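Local coordinates for protein golgin subfamily A member 4 (PDB 1UPT) that takes part in vesicle trafficking at the Golgi, including endosome-to-Golgi transport, and binds small GTPases, here represented by its GRIP domain, at residues 34-37 and 38-42. Residues are numbered along the deposited sequence; the frame is centred on the assembly and turned at random.
Sequences LKFP and DDQTQ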
loop_
_atom_site.group_PDB
_atom_site.type_symbol
_atom_site.label_atom_id
_atom_site.label_comp_id
_atom_site.label_asym_id
_atom_site.label_seq_id
_atom_site.Cartn_x
_atom_site.Cartn_y
_atom_site.Cartn_z
ATOM N N LEU B 34 5.699 -2.077 2.822
ATOM C CA LEU B 34 5.128 -1.412 3.991
ATOM C C LEU B 34 5.562 -2.024 5.317
ATOM O O LEU B 34 5.044 -1.665 6.352
ATOM C CB LEU B 34 3.596 -1.390 3.878
ATOM C CG LEU B 34 3.042 -0.402 2.839
ATOM C CD1 LEU B 34 1.600 -0.721 2.555
ATOM C CD2 LEU B 34 3.196 1.057 3.297
ATOM N N LYS B 35 6.504 -2.969 5.279
ATOM C CA LYS B 35 7.122 -3.498 6.496
ATOM C C LYS B 35 6.127 -4.092 7.502
ATOM O O LYS B 35 6.209 -3.835 8.709
ATOM C CB LYS B 35 7.948 -2.404 7.161
ATOM C CG LYS B 35 8.690 -1.505 6.175
ATOM C CD LYS B 35 10.171 -1.694 6.214
ATOM C CE LYS B 35 10.899 -0.457 5.678
ATOM N NZ LYS B 35 12.111 -0.844 4.936
ATOM N N PHE B 36 5.212 -4.903 6.988
ATOM C CA PHE B 36 4.226 -5.607 7.801
ATOM C C PHE B 36 4.971 -6.618 8.658
ATOM O O PHE B 36 5.983 -7.164 8.203
ATOM C CB PHE B 36 3.251 -6.434 6.939
ATOM C CG PHE B 36 2.054 -5.685 6.436
ATOM C CD1 PHE B 36 2.206 -4.594 5.591
ATOM C CD2 PHE B 36 0.770 -6.149 6.700
ATOM C CE1 PHE B 36 1.114 -3.927 5.087
ATOM C CE2 PHE B 36 -0.333 -5.487 6.202
ATOM C CZ PHE B 36 -0.161 -4.363 5.389
ATOM N N PRO B 37 4.465 -6.899 9.856
ATOM C CA PRO B 37 5.026 -7.962 10.699
ATOM C C PRO B 37 4.716 -9.310 10.097
ATOM O O PRO B 37 3.672 -9.465 9.475
ATOM C CB PRO B 37 4.301 -7.785 12.037
ATOM C CG PRO B 37 3.013 -7.115 11.713
ATOM C CD PRO B 37 3.313 -6.243 10.500
ATOM N N ASP B 38 5.613 -10.273 10.264
ATOM C CA ASP B 38 5.462 -11.532 9.588
ATOM C C ASP B 38 4.194 -12.291 9.981
ATOM O O ASP B 38 3.688 -13.024 9.166
ATOM C CB ASP B 38 6.697 -12.411 9.765
ATOM C CG ASP B 38 6.686 -13.589 8.826
ATOM O OD1 ASP B 38 6.707 -14.736 9.327
ATOM O OD2 ASP B 38 6.585 -13.472 7.573
ATOM N N ASP B 39 3.662 -12.134 11.189
ATOM C CA ASP B 39 2.393 -12.824 11.520
ATOM C C ASP B 39 1.236 -12.352 10.614
ATOM O O ASP B 39 0.434 -13.163 10.117
ATOM C CB ASP B 39 1.986 -12.642 12.989
ATOM C CG ASP B 39 1.732 -11.175 13.362
ATOM O OD1 ASP B 39 0.596 -10.838 13.801
ATOM O OD2 ASP B 39 2.617 -10.293 13.232
ATOM N N GLN B 40 1.141 -11.046 10.408
ATOM C CA GLN B 40 0.078 -10.488 9.557
ATOM C C GLN B 40 0.302 -10.842 8.083
ATOM O O GLN B 40 -0.625 -11.144 7.362
ATOM C CB GLN B 40 0.019 -8.973 9.730
ATOM C CG GLN B 40 -0.456 -8.486 11.103
ATOM C CD GLN B 40 -0.742 -6.987 11.077
ATOM O OE1 GLN B 40 -0.164 -6.276 10.249
ATOM N NE2 GLN B 40 -1.659 -6.516 11.929
ATOM N N THR B 41 1.554 -10.843 7.655
ATOM C CA THR B 41 1.905 -11.206 6.312
ATOM C C THR B 41 1.510 -12.644 6.043
ATOM O O THR B 41 0.887 -12.937 5.039
ATOM C CB THR B 41 3.435 -11.001 6.107
ATOM O OG1 THR B 41 3.776 -9.607 6.230
ATOM C CG2 THR B 41 3.860 -11.408 4.717
ATOM N N GLN B 42 1.808 -13.554 6.962
ATOM C CA GLN B 42 1.476 -14.944 6.712
ATOM C C GLN B 42 -0.036 -15.134 6.718
ATOM O O GLN B 42 -0.539 -15.929 5.943
ATOM C CB GLN B 42 2.225 -15.889 7.683
ATOM C CG GLN B 42 3.766 -15.950 7.420
ATOM C CD GLN B 42 4.183 -15.972 5.933
ATOM O OE1 GLN B 42 3.771 -16.853 5.165
ATOM N NE2 GLN B 42 4.994 -14.993 5.534
#
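The Pro37 ring packs against Asp39 and Gln40, and the Pro37 carbonyl oxygen is met by Thr41. The ring lies beside the Gln40 amide, with Gln40 OE1 3.5 Å from Pro37 CD. The Gln40 chain runs extended beyond CG, which carries the amide back past the proline toward Phe36. There Gln40 OE1 sits 3.7 Å from Phe36 CD2. The two side chains cross at about a right angle, and the amide plane is turned 52° from the phenyl ring. At Asp39, CG stands between the backbone N and the carbonyl carbon (chi1 62°). This folds the carboxylate back, and Asp39 OD2 comes within 3.2 Å of Pro37 CB.

The loop 34-37 joins helix 23-33 to helix 38-57 within the GRIP domain, and Pro37 holds the N-cap position of the second helix. Its carbonyl is the first acceptor of the helical bonding, through Thr41 N. Pro37 O takes two bonds from Thr41. Thr41 N approaches in the carbonyl plane at 3.1 Å, with an N-H...O angle of 164°. Thr41 OG1 reaches the same Pro37 O at 3.2 Å, but from above that plane. The hydroxyl also packs against Phe36, with Thr41 OG1 3.3 Å from Phe36 CB. Within the first turn of the helix, Gln42 NE2 donates to Asp38 OD2 at 3.0 Å, on the syn side and somewhat out of the carboxylate plane. Phe36 is buried: it touches Thr31 of helix 23-33, and both Phe36 and Gln40 pack on Phe15 of the second subunit.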